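Long-range contacts in tripeptidase (Staphylococcus aureus subsp. aureus, PDB 3RZA), which probably hydrolyses tripeptides as a metal-dependent peptidase of the M20/M25/M40 family: residues A[50-59]-A[134-145]; A[196-207]-A[301-312]. All blocks are in the same frame, centred on the assembly; numbering follows the deposited sequence.

Contact 1 (A[50-59]-A[134-145]); sequences LKEKFIALGL and LAAMLEVLQVIK
Phe54 and Leu138 meet because both swing CG to the side of the backbone N (chi1 -77° for Phe54, with Leu138 in the same rotation), which lays the phenyl ring under the leucine's CD2. The contact is a near-parallel helix pair, helix 46-56 against helix 128-147, on one face of the mixed sheet of the metal-binding domain; the axes of 50-56 and 134-145 approach to 10.6 Å at 21°. Leu138 CD2 stands 3.9 Å from the Phe54 ring centroid, 14° off the normal, a CH-pi contact over the face. Leu141 CD1 instead meets the ring at its edge, 3.5 Å from Phe54 CD1, so two leucines one turn apart restrict the ring from different directions. Leu57 is the residue most extensively buried by the other segment: its CD1 rests 3.7 Å from Leu141 CB, while CD2 lies against CA and CB of Gln142. Leu59 and Leu141 meet tip to tip, and Leu50 and Leu134 cross nearly at right angles towards the zinc end. From the sheet, Ile158 touches Phe54 and Leu134, Phe156 touches Leu59 and Leu141, and Cys79 touches Phe54 and Leu59; Lys53 leads its amine away to a salt bridge with Glu32. A Schellman motif ends helix 46-56 at Gly58, whose positive phi turns the chain towards strand 60-63. Near this end the extended Lys145 chain donates a hydrogen bond from NZ to Ala56 O, 3.2 Å long and in the carbonyl plane.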
loop_
_atom_site.group_PDB
_atom_site.type_symbol
_atom_site.label_atom_id
_atom_site.label_comp_id
_atom_site.label_asym_id
_atom_site.label_seq_id
_atom_site.Cartn_x
_atom_site.Cartn_y
_atom_site.Cartn_z
ATOM N N LEU A 50 -20.228 -26.626 23.698
ATOM C CA LEU A 50 -21.104 -25.721 24.430
ATOM C C LEU A 50 -22.550 -26.196 24.485
ATOM O O LEU A 50 -23.166 -26.132 25.543
ATOM C CB LEU A 50 -21.056 -24.300 23.856
ATOM C CG LEU A 50 -19.823 -23.472 24.147
ATOM C CD1 LEU A 50 -19.825 -22.261 23.258
ATOM C CD2 LEU A 50 -19.774 -23.046 25.588
ATOM N N LYS A 51 -23.082 -26.646 23.352
ATOM C CA LYS A 51 -24.440 -27.200 23.285
ATOM C C LYS A 51 -24.676 -28.255 24.360
ATOM O O LYS A 51 -25.654 -28.150 25.106
ATOM C CB LYS A 51 -24.741 -27.788 21.898
ATOM C CG LYS A 51 -26.116 -28.483 21.790
ATOM C CD LYS A 51 -26.489 -28.797 20.349
ATOM C CE LYS A 51 -27.971 -29.134 20.241
ATOM N NZ LYS A 51 -28.375 -29.475 18.865
ATOM N N GLU A 52 -23.770 -29.231 24.463
ATOM C CA GLU A 52 -23.895 -30.293 25.492
ATOM C C GLU A 52 -23.851 -29.777 26.935
ATOM O O GLU A 52 -24.529 -30.330 27.800
ATOM C CB GLU A 52 -22.795 -31.347 25.358
ATOM C CG GLU A 52 -22.785 -32.216 24.066
ATOM C CD GLU A 52 -24.125 -32.798 23.697
ATOM O OE1 GLU A 52 -24.858 -33.274 24.597
ATOM O OE2 GLU A 52 -24.457 -32.777 22.495
ATOM N N LYS A 53 -23.030 -28.756 27.191
ATOM C CA LYS A 53 -22.991 -28.121 28.506
ATOM C C LYS A 53 -24.342 -27.497 28.876
ATOM O O LYS A 53 -24.803 -27.682 29.992
ATOM C CB LYS A 53 -21.881 -27.084 28.601
ATOM C CG LYS A 53 -20.509 -27.704 28.622
ATOM C CD LYS A 53 -19.398 -26.694 28.772
ATOM C CE LYS A 53 -18.029 -27.386 28.723
ATOM N NZ LYS A 53 -17.806 -28.290 29.892
ATOM N N PHE A 54 -24.978 -26.808 27.926
ATOM C CA PHE A 54 -26.280 -26.155 28.191
ATOM C C PHE A 54 -27.417 -27.158 28.369
ATOM O O PHE A 54 -28.209 -27.014 29.304
ATOM C CB PHE A 54 -26.622 -25.081 27.120
ATOM C CG PHE A 54 -25.874 -23.803 27.310
ATOM C CD1 PHE A 54 -26.213 -22.941 28.354
ATOM C CD2 PHE A 54 -24.802 -23.465 26.485
ATOM C CE1 PHE A 54 -25.510 -21.751 28.563
ATOM C CE2 PHE A 54 -24.095 -22.289 26.682
ATOM C CZ PHE A 54 -24.447 -21.424 27.726
ATOM N N ILE A 55 -27.458 -28.185 27.517
ATOM C CA ILE A 55 -28.438 -29.280 27.636
ATOM C C ILE A 55 -28.279 -30.033 28.960
ATOM O O ILE A 55 -29.259 -30.230 29.669
ATOM C CB ILE A 55 -28.339 -30.307 26.485
ATOM C CG1 ILE A 55 -28.703 -29.685 25.141
ATOM C CG2 ILE A 55 -29.305 -31.498 26.729
ATOM C CD1 ILE A 55 -28.435 -30.616 23.958
ATOM N N ALA A 56 -27.044 -30.415 29.298
ATOM C CA ALA A 56 -26.744 -31.086 30.585
ATOM C C ALA A 56 -27.183 -30.279 31.838
ATOM O O ALA A 56 -27.507 -30.871 32.868
ATOM C CB ALA A 56 -25.262 -31.417 30.671
ATOM N N LEU A 57 -27.199 -28.943 31.730
ATOM C CA LEU A 57 -27.717 -28.047 32.796
ATOM C C LEU A 57 -29.269 -27.880 32.802
ATOM O O LEU A 57 -29.786 -27.127 33.624
ATOM C CB LEU A 57 -27.026 -26.658 32.710
ATOM C CG LEU A 57 -25.529 -26.625 33.071
ATOM C CD1 LEU A 57 -24.890 -25.360 32.600
ATOM C CD2 LEU A 57 -25.332 -26.775 34.565
ATOM N N GLY A 58 -29.982 -28.566 31.886
ATOM C CA GLY A 58 -31.458 -28.695 31.894
ATOM C C GLY A 58 -32.203 -27.781 30.910
ATOM O O GLY A 58 -33.416 -27.562 31.064
ATOM N N LEU A 59 -31.503 -27.269 29.890
ATOM C CA LEU A 59 -32.074 -26.284 28.951
ATOM C C LEU A 59 -32.496 -26.984 27.665
ATOM O O LEU A 59 -31.875 -27.976 27.282
ATOM C CB LEU A 59 -31.069 -25.167 28.650
ATOM C CG LEU A 59 -30.904 -24.121 29.772
ATOM C CD1 LEU A 59 -30.087 -24.659 30.961
ATOM C CD2 LEU A 59 -30.288 -22.834 29.254
ATOM N N LEU A 134 -19.320 -16.532 28.702
ATOM C CA LEU A 134 -19.819 -17.909 28.631
ATOM C C LEU A 134 -19.636 -18.658 29.943
ATOM O O LEU A 134 -20.525 -19.391 30.353
ATOM C CB LEU A 134 -19.131 -18.686 27.498
ATOM C CG LEU A 134 -19.453 -18.221 26.078
ATOM C CD1 LEU A 134 -18.600 -18.979 25.077
ATOM C CD2 LEU A 134 -20.915 -18.396 25.753
ATOM N N ALA A 135 -18.475 -18.476 30.582
ATOM C CA ALA A 135 -18.167 -19.146 31.826
ATOM C C ALA A 135 -19.126 -18.693 32.931
ATOM O O ALA A 135 -19.747 -19.537 33.618
ATOM C CB ALA A 135 -16.706 -18.881 32.219
ATOM N N ALA A 136 -19.282 -17.370 33.042
ATOM C CA ALA A 136 -20.269 -16.743 33.927
ATOM C C ALA A 136 -21.679 -17.325 33.755
ATOM O O ALA A 136 -22.328 -17.719 34.744
ATOM C CB ALA A 136 -20.273 -15.210 33.721
HETATM N N MSE A 137 -22.129 -17.432 32.509
HETATM C CA MSE A 137 -23.422 -18.076 32.219
HETATM C C MSE A 137 -23.509 -19.529 32.727
HETATM O O MSE A 137 -24.479 -19.903 33.403
HETATM C CB MSE A 137 -23.694 -18.096 30.720
HETATM C CG MSE A 137 -24.031 -16.773 30.068
HETATM SE SE MSE A 137 -24.047 -17.050 28.149
HETATM C CE MSE A 137 -24.522 -15.286 27.743
ATOM N N LEU A 138 -22.498 -20.339 32.405
ATOM C CA LEU A 138 -22.524 -21.775 32.755
ATOM C C LEU A 138 -22.521 -21.992 34.272
ATOM O O LEU A 138 -23.294 -22.794 34.783
ATOM C CB LEU A 138 -21.355 -22.524 32.092
ATOM C CG LEU A 138 -21.432 -22.588 30.550
ATOM C CD1 LEU A 138 -20.077 -22.908 29.920
ATOM C CD2 LEU A 138 -22.446 -23.585 30.112
ATOM N N GLU A 139 -21.670 -21.248 34.976
ATOM C CA GLU A 139 -21.623 -21.286 36.429
ATOM C C GLU A 139 -22.955 -20.881 37.055
ATOM O O GLU A 139 -23.434 -21.559 37.951
ATOM C CB GLU A 139 -20.496 -20.364 36.955
ATOM C CG GLU A 139 -20.427 -20.205 38.493
ATOM C CD GLU A 139 -20.202 -21.527 39.226
ATOM O OE1 GLU A 139 -19.571 -22.451 38.651
ATOM O OE2 GLU A 139 -20.642 -21.638 40.386
ATOM N N VAL A 140 -23.528 -19.771 36.606
ATOM C CA VAL A 140 -24.836 -19.313 37.124
ATOM C C VAL A 140 -25.927 -20.383 36.956
ATOM O O VAL A 140 -26.683 -20.653 37.903
ATOM C CB VAL A 140 -25.284 -17.944 36.483
ATOM C CG1 VAL A 140 -26.779 -17.661 36.732
ATOM C CG2 VAL A 140 -24.451 -16.824 37.030
ATOM N N LEU A 141 -25.965 -21.023 35.781
ATOM C CA LEU A 141 -26.931 -22.111 35.530
ATOM C C LEU A 141 -26.728 -23.255 36.500
ATOM O O LEU A 141 -27.706 -23.764 37.053
ATOM C CB LEU A 141 -26.855 -22.629 34.075
ATOM C CG LEU A 141 -27.570 -21.769 33.039
ATOM C CD1 LEU A 141 -27.163 -22.171 31.638
ATOM C CD2 LEU A 141 -29.126 -21.839 33.211
ATOM N N GLN A 142 -25.460 -23.605 36.744
ATOM C CA GLN A 142 -25.127 -24.682 37.679
ATOM C C GLN A 142 -25.504 -24.338 39.131
ATOM O O GLN A 142 -25.949 -25.199 39.846
ATOM C CB GLN A 142 -23.644 -25.077 37.576
ATOM C CG GLN A 142 -23.339 -26.440 38.193
ATOM C CD GLN A 142 -22.156 -27.156 37.527
ATOM O OE1 GLN A 142 -21.633 -26.714 36.503
ATOM N NE2 GLN A 142 -21.732 -28.261 38.124
ATOM N N VAL A 143 -25.339 -23.069 39.546
ATOM C CA VAL A 143 -25.797 -22.603 40.887
ATOM C C VAL A 143 -27.331 -22.630 41.013
ATOM O O VAL A 143 -27.866 -23.021 42.042
ATOM C CB VAL A 143 -25.278 -21.161 41.217
ATOM C CG1 VAL A 143 -25.927 -20.602 42.502
ATOM C CG2 VAL A 143 -23.769 -21.148 41.354
ATOM N N ILE A 144 -28.026 -22.178 39.973
ATOM C CA ILE A 144 -29.501 -22.234 39.931
ATOM C C ILE A 144 -30.034 -23.679 40.056
ATOM O O ILE A 144 -30.923 -23.949 40.896
ATOM C CB ILE A 144 -30.059 -21.554 38.656
ATOM C CG1 ILE A 144 -29.890 -20.032 38.764
ATOM C CG2 ILE A 144 -31.547 -21.916 38.446
ATOM C CD1 ILE A 144 -30.071 -19.268 37.438
ATOM N N LYS A 145 -29.448 -24.587 39.274
ATOM C CA LYS A 145 -29.765 -26.015 39.336
ATOM C C LYS A 145 -29.541 -26.599 40.732
ATOM O O LYS A 145 -30.461 -27.131 41.339
ATOM C CB LYS A 145 -28.927 -26.794 38.308
ATOM C CG LYS A 145 -29.292 -28.279 38.181
ATOM C CD LYS A 145 -28.656 -28.914 36.942
ATOM C CE LYS A 145 -28.996 -30.410 36.839
ATOM N NZ LYS A 145 -27.984 -31.164 36.068
#

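Contact 2 (A[196-207]-A[301-312]). With PEG (di(hydroxyethyl)ether), chain J.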
loop_
_atom_site.group_PDB
_atom_site.type_symbol
_atom_site.label_atom_id
_atom_site.label_comp_id
_atom_site.label_asym_id
_atom_site.label_seq_id
_atom_site.Cartn_x
_atom_site.Cartn_y
_atom_site.Cartn_z
ATOM N N VAL A 196 -25.477 1.584 27.921
ATOM C CA VAL A 196 -26.917 1.857 27.575
ATOM C C VAL A 196 -27.123 2.412 26.172
ATOM O O VAL A 196 -28.271 2.595 25.731
ATOM C CB VAL A 196 -27.619 2.784 28.626
ATOM C CG1 VAL A 196 -27.566 2.110 30.025
ATOM C CG2 VAL A 196 -27.006 4.245 28.653
ATOM N N GLY A 197 -26.028 2.652 25.455
ATOM C CA GLY A 197 -26.109 3.106 24.105
ATOM C C GLY A 197 -24.826 2.836 23.388
ATOM O O GLY A 197 -23.780 2.724 24.019
ATOM N N ALA A 198 -24.918 2.719 22.065
ATOM C CA ALA A 198 -23.772 2.404 21.192
ATOM C C ALA A 198 -24.041 3.099 19.857
ATOM O O ALA A 198 -25.207 3.315 19.524
ATOM C CB ALA A 198 -23.644 0.868 21.011
ATOM N N PRO A 199 -22.977 3.474 19.096
ATOM C CA PRO A 199 -23.166 4.267 17.875
ATOM C C PRO A 199 -23.539 3.423 16.652
ATOM O O PRO A 199 -23.452 2.170 16.688
ATOM C CB PRO A 199 -21.793 4.878 17.666
ATOM C CG PRO A 199 -20.863 3.774 18.084
ATOM C CD PRO A 199 -21.579 3.021 19.208
ATOM N N THR A 200 -24.009 4.110 15.607
ATOM C CA THR A 200 -23.999 3.593 14.215
ATOM C C THR A 200 -22.568 3.642 13.666
ATOM O O THR A 200 -21.935 4.656 13.783
ATOM C CB THR A 200 -24.919 4.428 13.297
ATOM O OG1 THR A 200 -26.238 4.438 13.838
ATOM C CG2 THR A 200 -24.981 3.853 11.861
ATOM N N GLN A 201 -22.050 2.533 13.131
ATOM C CA GLN A 201 -20.790 2.550 12.378
ATOM C C GLN A 201 -21.105 2.321 10.916
ATOM O O GLN A 201 -21.918 1.459 10.592
ATOM C CB GLN A 201 -19.811 1.490 12.853
ATOM C CG GLN A 201 -18.356 1.701 12.294
ATOM C CD GLN A 201 -17.667 0.445 11.736
ATOM O OE1 GLN A 201 -17.016 0.512 10.707
ATOM N NE2 GLN A 201 -17.755 -0.660 12.439
HETATM N N MSE A 202 -20.465 3.108 10.049
HETATM C CA MSE A 202 -20.452 2.863 8.616
HETATM C C MSE A 202 -19.018 2.755 8.091
HETATM O O MSE A 202 -18.127 3.441 8.579
HETATM C CB MSE A 202 -21.191 3.990 7.902
HETATM C CG MSE A 202 -22.643 4.065 8.306
HETATM SE SE MSE A 202 -23.697 5.047 7.085
HETATM C CE MSE A 202 -25.419 5.035 8.030
ATOM N N LEU A 203 -18.815 1.874 7.110
ATOM C CA LEU A 203 -17.565 1.783 6.333
ATOM C C LEU A 203 -17.747 2.663 5.106
ATOM O O LEU A 203 -18.843 2.690 4.545
ATOM C CB LEU A 203 -17.269 0.339 5.891
ATOM C CG LEU A 203 -17.143 -0.766 6.963
ATOM C CD1 LEU A 203 -16.928 -2.147 6.321
ATOM C CD2 LEU A 203 -16.028 -0.464 7.947
ATOM N N ILE A 204 -16.722 3.452 4.773
ATOM C CA ILE A 204 -16.695 4.215 3.517
ATOM C C ILE A 204 -15.373 3.898 2.831
ATOM O O ILE A 204 -14.304 3.987 3.440
ATOM C CB ILE A 204 -16.911 5.754 3.721
ATOM C CG1 ILE A 204 -16.719 6.522 2.400
ATOM C CG2 ILE A 204 -15.997 6.298 4.782
ATOM C CD1 ILE A 204 -17.373 7.908 2.377
ATOM N N SER A 205 -15.460 3.453 1.585
ATOM C CA SER A 205 -14.278 3.226 0.775
ATOM C C SER A 205 -14.333 4.078 -0.495
ATOM O O SER A 205 -15.402 4.312 -1.039
ATOM C CB SER A 205 -14.162 1.758 0.436
ATOM O OG SER A 205 -14.042 0.989 1.615
ATOM N N ALA A 206 -13.163 4.544 -0.938
ATOM C CA ALA A 206 -13.048 5.395 -2.103
ATOM C C ALA A 206 -11.907 4.889 -3.024
ATOM O O ALA A 206 -10.783 4.653 -2.551
ATOM C CB ALA A 206 -12.810 6.835 -1.678
ATOM N N LYS A 207 -12.231 4.625 -4.290
ATOM C CA LYS A 207 -11.229 4.422 -5.346
ATOM C C LYS A 207 -11.098 5.723 -6.115
ATOM O O LYS A 207 -12.071 6.165 -6.766
ATOM C CB LYS A 207 -11.648 3.297 -6.267
ATOM C CG LYS A 207 -10.733 3.081 -7.491
ATOM C CD LYS A 207 -11.065 1.788 -8.130
ATOM C CE LYS A 207 -10.590 1.707 -9.552
ATOM N NZ LYS A 207 -11.133 0.467 -10.173
ATOM N N GLU A 301 -14.789 6.918 -7.049
ATOM C CA GLU A 301 -15.849 5.943 -6.781
ATOM C C GLU A 301 -15.898 5.732 -5.257
ATOM O O GLU A 301 -14.913 5.277 -4.676
ATOM C CB GLU A 301 -15.545 4.612 -7.487
ATOM C CG GLU A 301 -16.601 3.488 -7.252
ATOM C CD GLU A 301 -16.256 2.184 -7.941
ATOM O OE1 GLU A 301 -15.153 2.096 -8.510
ATOM O OE2 GLU A 301 -17.092 1.243 -7.916
ATOM N N VAL A 302 -17.047 6.036 -4.646
ATOM C CA VAL A 302 -17.243 5.952 -3.198
ATOM C C VAL A 302 -18.339 4.920 -2.933
ATOM O O VAL A 302 -19.387 4.963 -3.597
ATOM C CB VAL A 302 -17.601 7.313 -2.615
ATOM C CG1 VAL A 302 -17.872 7.222 -1.081
ATOM C CG2 VAL A 302 -16.470 8.316 -2.924
ATOM N N THR A 303 -18.039 3.921 -2.083
ATOM C CA THR A 303 -19.036 2.903 -1.659
ATOM C C THR A 303 -19.153 2.895 -0.154
ATOM O O THR A 303 -18.137 3.024 0.530
ATOM C CB THR A 303 -18.700 1.471 -2.163
ATOM O OG1 THR A 303 -17.413 1.063 -1.681
ATOM C CG2 THR A 303 -18.716 1.414 -3.682
ATOM N N VAL A 304 -20.394 2.752 0.346
ATOM C CA VAL A 304 -20.702 2.811 1.777
ATOM C C VAL A 304 -21.356 1.490 2.226
ATOM O O VAL A 304 -22.062 0.824 1.437
ATOM C CB VAL A 304 -21.634 4.026 2.097
ATOM C CG1 VAL A 304 -21.937 4.128 3.587
ATOM C CG2 VAL A 304 -21.010 5.331 1.595
ATOM N N GLU A 305 -21.136 1.116 3.481
ATOM C CA GLU A 305 -21.766 -0.053 4.075
ATOM C C GLU A 305 -22.030 0.248 5.557
ATOM O O GLU A 305 -21.139 0.748 6.232
ATOM C CB GLU A 305 -20.827 -1.223 3.938
ATOM C CG GLU A 305 -21.432 -2.547 4.174
ATOM C CD GLU A 305 -20.372 -3.603 4.303
ATOM O OE1 GLU A 305 -19.591 -3.762 3.344
ATOM O OE2 GLU A 305 -20.294 -4.234 5.381
ATOM N N GLN A 306 -23.240 -0.034 6.049
ATOM C CA GLN A 306 -23.525 0.072 7.491
ATOM C C GLN A 306 -23.041 -1.191 8.173
ATOM O O GLN A 306 -23.553 -2.263 7.904
ATOM C CB GLN A 306 -25.012 0.273 7.758
ATOM C CG GLN A 306 -25.347 0.421 9.269
ATOM C CD GLN A 306 -26.764 0.843 9.503
ATOM O OE1 GLN A 306 -27.157 1.965 9.172
ATOM N NE2 GLN A 306 -27.545 -0.042 10.080
ATOM N N SER A 307 -22.056 -1.071 9.056
ATOM C CA SER A 307 -21.604 -2.226 9.859
ATOM C C SER A 307 -22.656 -2.646 10.918
ATOM O O SER A 307 -22.972 -3.829 11.056
ATOM C CB SER A 307 -20.282 -1.919 10.550
ATOM O OG SER A 307 -19.299 -1.458 9.633
ATOM N N TYR A 308 -23.187 -1.674 11.653
ATOM C CA TYR A 308 -24.258 -1.946 12.619
ATOM C C TYR A 308 -25.000 -0.661 12.963
ATOM O O TYR A 308 -24.429 0.417 12.839
ATOM C CB TYR A 308 -23.692 -2.611 13.901
ATOM C CG TYR A 308 -22.446 -1.945 14.446
ATOM C CD1 TYR A 308 -22.535 -0.823 15.253
ATOM C CD2 TYR A 308 -21.188 -2.447 14.165
ATOM C CE1 TYR A 308 -21.398 -0.190 15.750
ATOM C CE2 TYR A 308 -20.023 -1.820 14.680
ATOM C CZ TYR A 308 -20.160 -0.690 15.471
ATOM O OH TYR A 308 -19.084 -0.017 15.961
ATOM N N PRO A 309 -26.279 -0.765 13.381
ATOM C CA PRO A 309 -27.010 0.435 13.780
ATOM C C PRO A 309 -26.829 0.775 15.262
ATOM O O PRO A 309 -26.673 -0.123 16.090
ATOM C CB PRO A 309 -28.465 0.079 13.472
ATOM C CG PRO A 309 -28.535 -1.417 13.671
ATOM C CD PRO A 309 -27.143 -1.965 13.412
ATOM N N GLY A 310 -26.885 2.071 15.571
ATOM C CA GLY A 310 -26.807 2.561 16.937
ATOM C C GLY A 310 -28.099 2.409 17.695
ATOM O O GLY A 310 -29.134 2.137 17.112
ATOM N N PHE A 311 -28.008 2.518 19.013
ATOM C CA PHE A 311 -29.167 2.526 19.894
ATOM C C PHE A 311 -28.871 3.370 21.142
ATOM O O PHE A 311 -27.723 3.769 21.404
ATOM C CB PHE A 311 -29.572 1.092 20.280
ATOM C CG PHE A 311 -28.590 0.400 21.196
ATOM C CD1 PHE A 311 -27.480 -0.257 20.683
ATOM C CD2 PHE A 311 -28.770 0.411 22.585
ATOM C CE1 PHE A 311 -26.566 -0.883 21.528
ATOM C CE2 PHE A 311 -27.850 -0.198 23.436
ATOM C CZ PHE A 311 -26.755 -0.852 22.905
ATOM N N LYS A 312 -29.929 3.680 21.865
ATOM C CA LYS A 312 -29.843 4.341 23.157
ATOM C C LYS A 312 -31.082 3.898 23.901
ATOM O O LYS A 312 -32.194 4.158 23.437
ATOM C CB LYS A 312 -29.820 5.869 22.982
ATOM C CG LYS A 312 -29.811 6.732 24.310
ATOM C CD LYS A 312 -28.559 6.515 25.160
ATOM C CE LYS A 312 -28.626 7.288 26.488
ATOM N NZ LYS A 312 -29.539 6.643 27.558
HETATM C C1 PEG J . -26.768 0.855 3.082
HETATM O O1 PEG J . -26.596 2.207 3.534
HETATM C C2 PEG J . -25.446 0.098 3.174
HETATM O O2 PEG J . -25.543 -0.959 4.152
HETATM C C3 PEG J . -24.901 -2.182 3.749
HETATM O O HOH W 1 -24.772 -0.069 18.012
HETATM O O HOH W 2 -13.737 -0.065 -9.287
#
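Gln201 lays its CB over one face of the Tyr308 ring, 3.8 Å from the centroid, a CH-pi contact, while Pro199 O sits in plane at the ring edge. The amide of Gln201 stands 76° to that ring, its NE2 3.4 Å from Tyr308 CE2. This cluster lies at a classic beta bulge, where Ser307 and Tyr308 both face Gln201: Gln201 N bonds Tyr308 O, but Ser307 N donates a more bent hydrogen bond to Gln201 O, 133° at the hydrogen. Beyond it runs a regular antiparallel ladder, in which Ser205 N donates nearly straight to Thr303 O (2.9 Å). On one face Ile204 CD1 packs 3.6 Å from Val302 CG1; on the other, a water joins Lys207 NZ to Glu301 OE1. In the opposite direction, the break at Pro199 and Pro309 is bridged by Thr200 OG1, which accepts from Gly310 N at 3.0 Å, and by a water donating to both proline carbonyls. Pairing then resumes at Ala198 and Phe311, whose ring carries Gly197 CA over a face. Strands 200-207 and 301-308 probably belong to the lid or dimerisation domain of M20 peptidases; Leu203 packs on Thr257 of the second subunit. Further out, strand 263-272 flanks 200-207 through backbone bonds of Thr200 and Met202, helix 275-295 covers Ile204, Val302 and Val304, and strand 336-338 pairs with Val196 where the two strands enter the metal-binding domain's sheet.

Contact 1 and contact 2 lie on opposite sides of the chain's centre, with centres about 35 Å apart and nearest atoms about 15 Å apart, and share no helix or strand. Contact 1 joins two helices by largely buried aliphatic and aromatic side chains, with a single hydrogen bond at its exposed end, and buries 576 Å². Contact 2 buries 1171 Å² and depends on eleven hydrogen bonds, nearly all between backbones, along a partly buried strand pair, with its exposed residues on 301-312. What connects them is the mixed sheet: strands 77-81 and 154-159 support contact 1, while strands 194-209 and 299-312 form contact 2, and the first pairs with strand 355-359.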